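PDB 6BLJ: serine-tRNA ligase from Naegleria fowleri, which probably attaches serine to its cognate tRNA in the cytoplasm, using ATP and passing through a seryl-adenylate intermediate. Local coordinates for residues N13-Y18 with L148-I153; E28-R33 with T38-V43; L226-Y231 with S449-C454. One frame throughout, in Å; residues are numbered along the deposited sequence. Where two conformers were deposited one is given.

Contact 1: N13-Y18 with L148-I153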
loop_
_atom_site.group_PDB
_atom_site.type_symbol
_atom_site.label_atom_id
_atom_site.label_comp_id
_atom_site.label_asym_id
_atom_site.label_seq_id
_atom_site.Cartn_x
_atom_site.Cartn_y
_atom_site.Cartn_z
ATOM N N ASN A 13 -1.497 -12.743 33.686
ATOM C CA ASN A 13 -1.685 -13.678 34.791
ATOM C C ASN A 13 -2.079 -15.067 34.310
ATOM O O ASN A 13 -1.699 -16.071 34.932
ATOM C CB ASN A 13 -2.722 -13.130 35.775
ATOM C CG ASN A 13 -2.123 -12.117 36.742
ATOM O OD1 ASN A 13 -0.950 -12.211 37.100
ATOM N ND2 ASN A 13 -2.926 -11.150 37.172
ATOM N N LEU A 14 -2.836 -15.156 33.209
ATOM C CA LEU A 14 -3.233 -16.466 32.700
ATOM C C LEU A 14 -2.023 -17.311 32.317
ATOM O O LEU A 14 -2.085 -18.547 32.354
ATOM C CB LEU A 14 -4.154 -16.288 31.488
ATOM C CG LEU A 14 -4.871 -17.544 30.987
ATOM C CD1 LEU A 14 -5.770 -18.140 32.074
ATOM C CD2 LEU A 14 -5.681 -17.230 29.726
ATOM N N PHE A 15 -0.904 -16.669 31.972
ATOM C CA PHE A 15 0.319 -17.383 31.617
ATOM C C PHE A 15 1.070 -17.935 32.824
ATOM O O PHE A 15 1.977 -18.755 32.637
ATOM C CB PHE A 15 1.276 -16.460 30.854
ATOM C CG PHE A 15 0.776 -16.013 29.505
ATOM C CD1 PHE A 15 -0.184 -15.020 29.400
ATOM C CD2 PHE A 15 1.313 -16.550 28.340
ATOM C CE1 PHE A 15 -0.629 -14.585 28.160
ATOM C CE2 PHE A 15 0.874 -16.116 27.093
ATOM C CZ PHE A 15 -0.104 -15.137 27.009
ATOM N N ARG A 16 0.737 -17.505 34.040
ATOM C CA ARG A 16 1.569 -17.745 35.226
ATOM C C ARG A 16 1.020 -18.906 36.041
ATOM O O ARG A 16 0.049 -18.765 36.790
ATOM C CB ARG A 16 1.690 -16.495 36.087
ATOM C CG ARG A 16 2.500 -15.379 35.451
ATOM C CD ARG A 16 2.336 -14.089 36.225
ATOM N NE ARG A 16 3.172 -13.028 35.678
ATOM C CZ ARG A 16 2.946 -11.733 35.868
ATOM N NH1 ARG A 16 1.897 -11.335 36.585
ATOM N NH2 ARG A 16 3.759 -10.837 35.334
ATOM N N GLU A 17 1.644 -20.064 35.870
ATOM C CA GLU A 17 1.180 -21.253 36.561
ATOM C C GLU A 17 1.289 -21.074 38.077
ATOM O O GLU A 17 0.477 -21.624 38.827
ATOM C CB GLU A 17 1.972 -22.454 36.044
ATOM C CG GLU A 17 1.212 -23.761 36.046
ATOM C CD GLU A 17 2.040 -24.892 35.448
ATOM O OE1 GLU A 17 3.165 -24.605 34.992
ATOM O OE2 GLU A 17 1.533 -26.033 35.345
ATOM N N TYR A 18 2.248 -20.258 38.542
ATOM C CA TYR A 18 2.440 -20.037 39.975
ATOM C C TYR A 18 1.414 -19.088 40.580
ATOM O O TYR A 18 1.283 -19.040 41.809
ATOM C CB TYR A 18 3.835 -19.448 40.248
ATOM C CG TYR A 18 3.978 -17.952 39.950
ATOM C CD1 TYR A 18 3.567 -16.983 40.869
ATOM C CD2 TYR A 18 4.548 -17.512 38.760
ATOM C CE1 TYR A 18 3.693 -15.634 40.599
ATOM C CE2 TYR A 18 4.687 -16.157 38.488
ATOM C CZ TYR A 18 4.257 -15.224 39.411
ATOM O OH TYR A 18 4.387 -13.876 39.151
ATOM N N LEU A 148 0.964 -9.166 22.766
ATOM C CA LEU A 148 0.040 -8.524 21.838
ATOM C C LEU A 148 -0.214 -9.351 20.579
ATOM O O LEU A 148 -1.182 -9.074 19.861
ATOM C CB LEU A 148 0.543 -7.137 21.442
ATOM C CG LEU A 148 0.423 -6.062 22.521
ATOM C CD1 LEU A 148 0.847 -4.702 21.975
ATOM C CD2 LEU A 148 -0.992 -6.014 23.099
ATOM N N GLN A 149 0.634 -10.335 20.282
ATOM C CA GLN A 149 0.500 -11.133 19.070
ATOM C C GLN A 149 -0.419 -12.333 19.231
ATOM O O GLN A 149 -0.788 -12.944 18.222
ATOM C CB GLN A 149 1.866 -11.643 18.605
ATOM C CG GLN A 149 2.894 -10.567 18.374
ATOM C CD GLN A 149 4.239 -11.157 18.014
ATOM O OE1 GLN A 149 4.321 -12.100 17.229
ATOM N NE2 GLN A 149 5.297 -10.650 18.644
ATOM N N ILE A 150 -0.786 -12.682 20.448
ATOM C CA ILE A 150 -1.602 -13.859 20.704
ATOM C C ILE A 150 -3.065 -13.473 20.547
ATOM O O ILE A 150 -3.494 -12.411 21.012
ATOM C CB ILE A 150 -1.301 -14.441 22.104
ATOM C CG1 ILE A 150 0.138 -14.978 22.167
ATOM C CG2 ILE A 150 -2.246 -15.576 22.428
ATOM C CD1 ILE A 150 0.727 -15.122 23.577
ATOM N N GLY A 151 -3.833 -14.321 19.865
ATOM C CA GLY A 151 -5.234 -14.016 19.654
ATOM C C GLY A 151 -6.077 -14.237 20.898
ATOM O O GLY A 151 -5.691 -14.944 21.837
ATOM N N ASN A 152 -7.264 -13.637 20.880
ATOM C CA ASN A 152 -8.211 -13.791 21.980
ATOM C C ASN A 152 -8.532 -15.270 22.201
ATOM O O ASN A 152 -8.454 -16.090 21.284
ATOM C CB ASN A 152 -9.487 -12.995 21.672
ATOM C CG ASN A 152 -10.278 -12.642 22.926
ATOM O OD1 ASN A 152 -9.907 -13.027 24.030
ATOM N ND2 ASN A 152 -11.368 -11.908 22.755
ATOM N N ILE A 153 -8.865 -15.619 23.442
ATOM C CA ILE A 153 -9.209 -17.004 23.760
ATOM C C ILE A 153 -10.457 -17.414 22.978
ATOM O O ILE A 153 -11.509 -16.768 23.063
ATOM C CB ILE A 153 -9.402 -17.171 25.266
ATOM C CG1 ILE A 153 -8.134 -16.737 25.995
ATOM C CG2 ILE A 153 -9.739 -18.625 25.610
ATOM C CD1 ILE A 153 -6.921 -17.576 25.623
#

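Contact 2: E28-R33 with T38-V43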
loop_
_atom_site.group_PDB
_atom_site.type_symbol
_atom_site.label_atom_id
_atom_site.label_comp_id
_atom_site.label_asym_id
_atom_site.label_seq_id
_atom_site.Cartn_x
_atom_site.Cartn_y
_atom_site.Cartn_z
ATOM N N GLU A 28 -3.967 -24.184 23.872
ATOM C CA GLU A 28 -5.105 -24.793 23.198
ATOM C C GLU A 28 -5.818 -23.788 22.298
ATOM O O GLU A 28 -6.239 -24.135 21.188
ATOM C CB GLU A 28 -6.068 -25.386 24.230
ATOM C CG GLU A 28 -7.099 -26.347 23.643
ATOM C CD GLU A 28 -6.466 -27.566 22.977
ATOM O OE1 GLU A 28 -7.046 -28.070 21.994
ATOM O OE2 GLU A 28 -5.395 -28.021 23.435
ATOM N N SER A 29 -5.949 -22.534 22.745
ATOM C CA SER A 29 -6.575 -21.515 21.902
ATOM C C SER A 29 -5.738 -21.263 20.654
ATOM O O SER A 29 -6.281 -21.115 19.551
ATOM C CB SER A 29 -6.785 -20.216 22.694
ATOM O OG SER A 29 -7.458 -19.215 21.932
ATOM N N GLN A 30 -4.409 -21.248 20.806
ATOM C CA GLN A 30 -3.533 -21.064 19.653
ATOM C C GLN A 30 -3.648 -22.230 18.673
ATOM O O GLN A 30 -3.636 -22.026 17.451
ATOM C CB GLN A 30 -2.087 -20.887 20.127
ATOM C CG GLN A 30 -1.843 -19.564 20.821
ATOM C CD GLN A 30 -1.982 -18.381 19.879
ATOM O OE1 GLN A 30 -3.030 -17.734 19.826
ATOM N NE2 GLN A 30 -0.918 -18.088 19.130
ATOM N N ARG A 31 -3.767 -23.461 19.189
ATOM C CA ARG A 31 -3.947 -24.612 18.305
ATOM C C ARG A 31 -5.271 -24.528 17.556
ATOM O O ARG A 31 -5.323 -24.784 16.346
ATOM C CB ARG A 31 -3.858 -25.913 19.105
ATOM C CG ARG A 31 -2.456 -26.242 19.586
ATOM C CD ARG A 31 -2.352 -27.652 20.149
ATOM N NE ARG A 31 -2.951 -27.739 21.474
ATOM C CZ ARG A 31 -2.263 -27.627 22.607
ATOM N NH1 ARG A 31 -0.950 -27.424 22.569
ATOM N NH2 ARG A 31 -2.889 -27.713 23.777
ATOM N N ARG A 32 -6.350 -24.154 18.250
ATOM C CA ARG A 32 -7.636 -23.984 17.572
ATOM C C ARG A 32 -7.579 -22.882 16.521
ATOM O O ARG A 32 -8.263 -22.969 15.496
ATOM C CB ARG A 32 -8.734 -23.707 18.599
ATOM C CG ARG A 32 -8.944 -24.901 19.560
ATOM C CD ARG A 32 -9.986 -24.613 20.622
ATOM N NE ARG A 32 -10.344 -25.822 21.369
ATOM C CZ ARG A 32 -10.964 -25.827 22.548
ATOM N NH1 ARG A 32 -11.296 -24.682 23.139
ATOM N NH2 ARG A 32 -11.247 -26.979 23.143
ATOM N N ARG A 33 -6.782 -21.837 16.758
ATOM C CA ARG A 33 -6.588 -20.796 15.754
ATOM C C ARG A 33 -5.624 -21.217 14.657
ATOM O O ARG A 33 -5.435 -20.458 13.700
ATOM C CB ARG A 33 -6.069 -19.500 16.402
ATOM C CG ARG A 33 -7.058 -18.810 17.324
ATOM C CD ARG A 33 -6.535 -17.468 17.820
ATOM N NE ARG A 33 -7.576 -16.686 18.493
ATOM C CZ ARG A 33 -8.458 -15.922 17.856
ATOM N NH1 ARG A 33 -8.424 -15.843 16.537
ATOM N NH2 ARG A 33 -9.373 -15.233 18.532
ATOM N N THR A 38 4.055 -21.544 20.037
ATOM C CA THR A 38 5.260 -21.241 20.806
ATOM C C THR A 38 5.221 -19.863 21.446
ATOM O O THR A 38 6.040 -19.590 22.331
ATOM C CB THR A 38 6.517 -21.311 19.935
ATOM O OG1 THR A 38 6.540 -20.183 19.049
ATOM C CG2 THR A 38 6.554 -22.593 19.126
ATOM N N LEU A 39 4.329 -18.975 20.999
ATOM C CA LEU A 39 4.247 -17.659 21.626
ATOM C C LEU A 39 3.940 -17.766 23.116
ATOM O O LEU A 39 4.340 -16.895 23.896
ATOM C CB LEU A 39 3.190 -16.793 20.936
ATOM C CG LEU A 39 3.421 -16.457 19.462
ATOM C CD1 LEU A 39 2.233 -15.688 18.918
ATOM C CD2 LEU A 39 4.708 -15.669 19.276
ATOM N N VAL A 40 3.224 -18.809 23.524
ATOM C CA VAL A 40 2.861 -18.949 24.929
ATOM C C VAL A 40 4.111 -19.168 25.779
ATOM O O VAL A 40 4.338 -18.464 26.771
ATOM C CB VAL A 40 1.839 -20.091 25.098
ATOM C CG1 VAL A 40 1.472 -20.300 26.574
ATOM C CG2 VAL A 40 0.577 -19.802 24.267
ATOM N N ASP A 41 4.967 -20.109 25.371
ATOM C CA ASP A 41 6.198 -20.345 26.112
ATOM C C ASP A 41 7.139 -19.153 26.035
ATOM O O ASP A 41 7.850 -18.870 27.005
ATOM C CB ASP A 41 6.905 -21.593 25.591
ATOM C CG ASP A 41 6.210 -22.868 26.000
ATOM O OD1 ASP A 41 5.408 -22.832 26.957
ATOM O OD2 ASP A 41 6.481 -23.914 25.373
ATOM N N LYS A 42 7.153 -18.441 24.903
ATOM C CA LYS A 42 7.986 -17.245 24.796
ATOM C C LYS A 42 7.548 -16.177 25.789
ATOM O O LYS A 42 8.394 -15.517 26.408
ATOM C CB LYS A 42 7.956 -16.689 23.368
ATOM N N VAL A 43 6.234 -15.988 25.953
ATOM C CA VAL A 43 5.745 -15.024 26.938
ATOM C C VAL A 43 6.140 -15.460 28.345
ATOM O O VAL A 43 6.585 -14.643 29.163
ATOM C CB VAL A 43 4.222 -14.831 26.812
ATOM C CG1 VAL A 43 3.700 -14.019 27.996
ATOM C CG2 VAL A 43 3.867 -14.109 25.502
#

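Contact 3: L226-Y231 with S449-C454. With AMP (adenosine monophosphate), chain D.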
loop_
_atom_site.group_PDB
_atom_site.type_symbol
_atom_site.label_atom_id
_atom_site.label_comp_id
_atom_site.label_asym_id
_atom_site.label_seq_id
_atom_site.Cartn_x
_atom_site.Cartn_y
_atom_site.Cartn_z
ATOM N N LEU A 226 -32.644 3.932 0.852
ATOM C CA LEU A 226 -32.979 4.772 1.995
ATOM C C LEU A 226 -33.988 4.102 2.910
ATOM O O LEU A 226 -33.885 4.222 4.133
ATOM C CB LEU A 226 -33.537 6.117 1.539
ATOM C CG LEU A 226 -32.579 7.284 1.391
ATOM C CD1 LEU A 226 -33.404 8.517 1.150
ATOM C CD2 LEU A 226 -31.800 7.427 2.688
ATOM N N ALA A 227 -35.008 3.452 2.336
ATOM C CA ALA A 227 -36.020 2.811 3.169
ATOM C C ALA A 227 -35.381 1.789 4.109
ATOM O O ALA A 227 -35.736 1.718 5.291
ATOM C CB ALA A 227 -37.094 2.164 2.285
ATOM N N LEU A 228 -34.414 1.007 3.604
ATOM C CA LEU A 228 -33.733 0.020 4.438
ATOM C C LEU A 228 -32.992 0.684 5.587
ATOM O O LEU A 228 -33.012 0.185 6.719
ATOM C CB LEU A 228 -32.757 -0.802 3.596
ATOM C CG LEU A 228 -33.185 -2.113 2.939
ATOM C CD1 LEU A 228 -32.044 -2.621 2.051
ATOM C CD2 LEU A 228 -33.554 -3.162 3.990
ATOM N N GLN A 229 -32.294 1.788 5.302
ATOM C CA GLN A 229 -31.576 2.510 6.342
ATOM C C GLN A 229 -32.543 3.072 7.374
ATOM O O GLN A 229 -32.313 2.964 8.581
ATOM C CB GLN A 229 -30.751 3.639 5.725
ATOM C CG GLN A 229 -29.568 3.183 4.904
ATOM C CD GLN A 229 -29.033 4.307 4.057
ATOM O OE1 GLN A 229 -28.895 4.179 2.840
ATOM N NE2 GLN A 229 -28.783 5.444 4.690
ATOM N N ASN A 230 -33.617 3.716 6.902
ATOM C CA ASN A 230 -34.587 4.338 7.800
ATOM C C ASN A 230 -35.264 3.296 8.689
ATOM O O ASN A 230 -35.451 3.510 9.898
ATOM C CB ASN A 230 -35.618 5.088 6.959
ATOM C CG ASN A 230 -36.312 6.205 7.716
ATOM O OD1 ASN A 230 -36.618 7.251 7.152
ATOM N ND2 ASN A 230 -36.578 5.982 8.998
ATOM N N TYR A 231 -35.672 2.176 8.094
ATOM C CA TYR A 231 -36.311 1.106 8.850
ATOM C C TYR A 231 -35.333 0.481 9.841
ATOM O O TYR A 231 -35.678 0.259 11.007
ATOM C CB TYR A 231 -36.866 0.052 7.882
ATOM C CG TYR A 231 -37.341 -1.231 8.544
ATOM C CD1 TYR A 231 -38.215 -1.186 9.621
ATOM C CD2 TYR A 231 -36.918 -2.479 8.091
ATOM C CE1 TYR A 231 -38.655 -2.351 10.246
ATOM C CE2 TYR A 231 -37.359 -3.661 8.708
ATOM C CZ TYR A 231 -38.231 -3.578 9.788
ATOM O OH TYR A 231 -38.676 -4.716 10.422
ATOM N N SER A 449 -26.419 -2.404 0.066
ATOM C CA SER A 449 -26.285 -2.808 -1.340
ATOM C C SER A 449 -26.401 -4.327 -1.499
ATOM O O SER A 449 -27.093 -4.810 -2.407
ATOM C CB SER A 449 -24.979 -2.266 -1.944
ATOM O OG SER A 449 -23.820 -3.031 -1.614
ATOM N N ARG A 450 -25.781 -5.098 -0.598
ATOM C CA ARG A 450 -25.917 -6.554 -0.666
ATOM C C ARG A 450 -27.311 -7.021 -0.227
ATOM O O ARG A 450 -27.822 -8.023 -0.745
ATOM C CB ARG A 450 -24.829 -7.234 0.174
ATOM C CG ARG A 450 -24.751 -8.768 0.014
ATOM C CD ARG A 450 -23.573 -9.369 0.777
ATOM N NE ARG A 450 -22.289 -8.916 0.232
ATOM C CZ ARG A 450 -21.112 -9.408 0.604
ATOM N NH1 ARG A 450 -21.059 -10.388 1.514
ATOM N NH2 ARG A 450 -19.996 -8.952 0.038
ATOM N N THR A 451 -27.923 -6.354 0.763
ATOM C CA THR A 451 -29.301 -6.693 1.125
ATOM C C THR A 451 -30.261 -6.384 -0.026
ATOM O O THR A 451 -31.196 -7.153 -0.277
ATOM C CB THR A 451 -29.712 -5.972 2.423
ATOM O OG1 THR A 451 -28.892 -6.427 3.509
ATOM C CG2 THR A 451 -31.180 -6.224 2.793
ATOM N N LEU A 452 -30.020 -5.289 -0.769
ATOM C CA LEU A 452 -30.826 -4.999 -1.963
ATOM C C LEU A 452 -30.685 -6.091 -3.022
ATOM O O LEU A 452 -31.671 -6.466 -3.662
ATOM C CB LEU A 452 -30.443 -3.650 -2.594
ATOM C CG LEU A 452 -30.830 -2.304 -1.961
ATOM C CD1 LEU A 452 -30.264 -1.164 -2.817
ATOM C CD2 LEU A 452 -32.362 -2.160 -1.789
ATOM N N CYS A 453 -29.464 -6.591 -3.245
ATOM C CA CYS A 453 -29.293 -7.747 -4.135
ATOM C C CYS A 453 -30.158 -8.929 -3.696
ATOM O O CYS A 453 -30.761 -9.620 -4.524
ATOM C CB CYS A 453 -27.828 -8.174 -4.156
ATOM S SG CYS A 453 -26.733 -6.958 -4.920
ATOM N N CYS A 454 -30.158 -9.221 -2.395
ATOM C CA CYS A 454 -30.921 -10.353 -1.882
ATOM C C CYS A 454 -32.419 -10.111 -2.007
ATOM O O CYS A 454 -33.177 -11.027 -2.340
ATOM C CB CYS A 454 -30.530 -10.611 -0.429
ATOM S SG CYS A 454 -31.160 -12.164 0.239
HETATM P P AMP D . -17.564 -7.741 7.671
HETATM O O1P AMP D . -16.461 -8.183 6.709
HETATM O O2P AMP D . -17.379 -6.502 8.454
HETATM O O3P AMP D . -17.942 -8.931 8.542
HETATM O "O5'" AMP D . -18.836 -7.482 6.748
HETATM C "C5'" AMP D . -20.111 -7.195 7.307
HETATM C "C4'" AMP D . -21.181 -7.217 6.235
HETATM O "O4'" AMP D . -21.013 -6.080 5.349
HETATM C "C3'" AMP D . -21.149 -8.416 5.313
HETATM O "O3'" AMP D . -21.802 -9.544 5.864
HETATM C "C2'" AMP D . -21.808 -7.893 4.049
HETATM O "O2'" AMP D . -23.217 -7.886 4.202
HETATM C "C1'" AMP D . -21.316 -6.449 4.023
HETATM N N9 AMP D . -20.105 -6.260 3.187
HETATM C C8 AMP D . -18.817 -6.571 3.538
HETATM N N7 AMP D . -17.928 -6.296 2.610
HETATM C C5 AMP D . -18.683 -5.763 1.577
HETATM C C6 AMP D . -18.337 -5.271 0.303
HETATM N N6 AMP D . -17.075 -5.186 -0.153
HETATM N N1 AMP D . -19.336 -4.844 -0.498
HETATM C C2 AMP D . -20.592 -4.879 -0.036
HETATM N N3 AMP D . -21.038 -5.294 1.154
HETATM C C4 AMP D . -20.031 -5.737 1.918
#

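Contact 1: N13-Y18 with L148-I153
F15 and I150 approach each other from opposite directions, at the closer of two points where side chains bridge backbones that stay well apart and only hydrocarbon meets. The CD1 methyl of I150 ends at the rim of the F15 ring, in the plane of the ring and not above a face, 3.5 Å from F15 CZ and 3.7 Å from F15 CE2. The alpha carbons of F15 and I150 are 11.6 Å apart, so the reach comes from the side chains: I150 CG1 lies beside the backbone N (chi1 -66°), and a nearly extended chi2 of 159° carries CD1 out to the ring. The second point is looser, a methyl-to-methyl approach of L14 CD2 to I153 CD1 at 4.3 Å. I26 of helix 23-32 packs on L14, F15 and I150 alike, and V43 of helix 38-76 on F15 and I150, which makes both points part of a larger buried cluster.

Polar bonding runs within each segment and to other parts of the chain. R16 NH1 makes a weak hydrogen bond to N13 OD1 at 3.0 Å, while its NH2 forms a salt bridge with D47. N152 OD1 accepts a weak bond from the backbone N of I153 at 2.9 Å, and its amide nitrogen is hydrogen-bonded to T414 OG1 and A384 O.

This apolar contact, between the N-terminal segment and the chain leaving helix 114-147, lies at the base of the long helical arm characteristic of seryl-tRNA synthetases.

Contact 2: E28-R33 with T38-V43
Q30 carries one side of this contact by itself, meeting L39 and V40 from the neighbouring helix. The close part is built on the aliphatic stem and the amide of the glutamine: Q30 CG sits 4.2 Å from V40 CG2, and Q30 NE2 comes to 4.0 Å from L39 CD1, the side chains of Q30 and L39 crossing at about a right angle. A bend at chi2 (-66°) folds the amide back from an extended course. Its nitrogen is hydrogen-bonded to the backbone oxygen of D36 in the connecting loop, which helps to fix the amide in a buried setting. The alpha carbons of Q30 and V40 stand 8.6 Å apart.

The outer side is charged and more open: D41, which is exposed, is paired with R27 in a salt bridge, and the partly exposed R31 forms another with E24.

The arrangement is that of two consecutive helices joined by a short loop and touching lightly through Q30, L39 and V40, the second being helix 38-76, the first long helix of the seryl-tRNA synthetase arm.

Contact 3: L226-Y231 with S449-C454
Helices 220-238 and 448-458 come together with the alpha carbons of L228 and L452 8.6 Å apart. Both belong to the class II synthetase catalytic fold, in which they correspond to the helices of motif 1, at the dimer interface, and motif 3, at the ATP site.

L228 supplies the whole of the first helix's side. Its CD1 methyl enters between two residues of the other helix, 3.8 Å from T451 CG2 and 3.9 Å from L452 CD2. L228 meets the T451 side chain at a slant, and L228 CD2 also reaches T451 CG2 at 4.1 Å; L228 and L452 run alongside each other, pointing opposite ways. T451 divides its duties by rotation: with chi1 at -63° its methyl is anti to the backbone N and serves the packing, while OG1 is hydrogen-bonded to T446 OG1 and A447 O.

From their remaining faces the helices serve different ends. On the motif 1 helix, N230 OD1 is hydrogen-bonded to N230 ND2 of the second subunit. On the motif 3 helix, R450 reaches AMP through a chain bent at chi3 (-65°). Its NE is hydrogen-bonded to F328 O and its NH1 forms a salt bridge with E406, which together set the rotation of the guanidinium group; F328 also makes a cation-pi contact with it.

One guanidinium face is thereby presented to the nucleoside. AMP C2' lies over that face, toward its rim, 3.6 Å from R450 NH1, and R450 NH2 lies 3.7 Å from C4 of the adenine.

Overall arrangement
From the N terminus, the chain first lays down 13-18, whose partner arrives only at 148-153, after both long helices of the arm have gone out and back. Contact 2 is nested inside that loop and closes a far smaller one, over the few residues between helices 23-32 and 38-76. The two touch: R33 NE probably donates a hydrogen bond to N152 O at 3.0 Å, so together they form one region at the base of the arm. Contact 3 follows in series, joining helices 220-238 and 448-458 across the catalytic domain, on the opposite side of the chain's centre. Its centre lies about 42 Å from those of contacts 1 and 2.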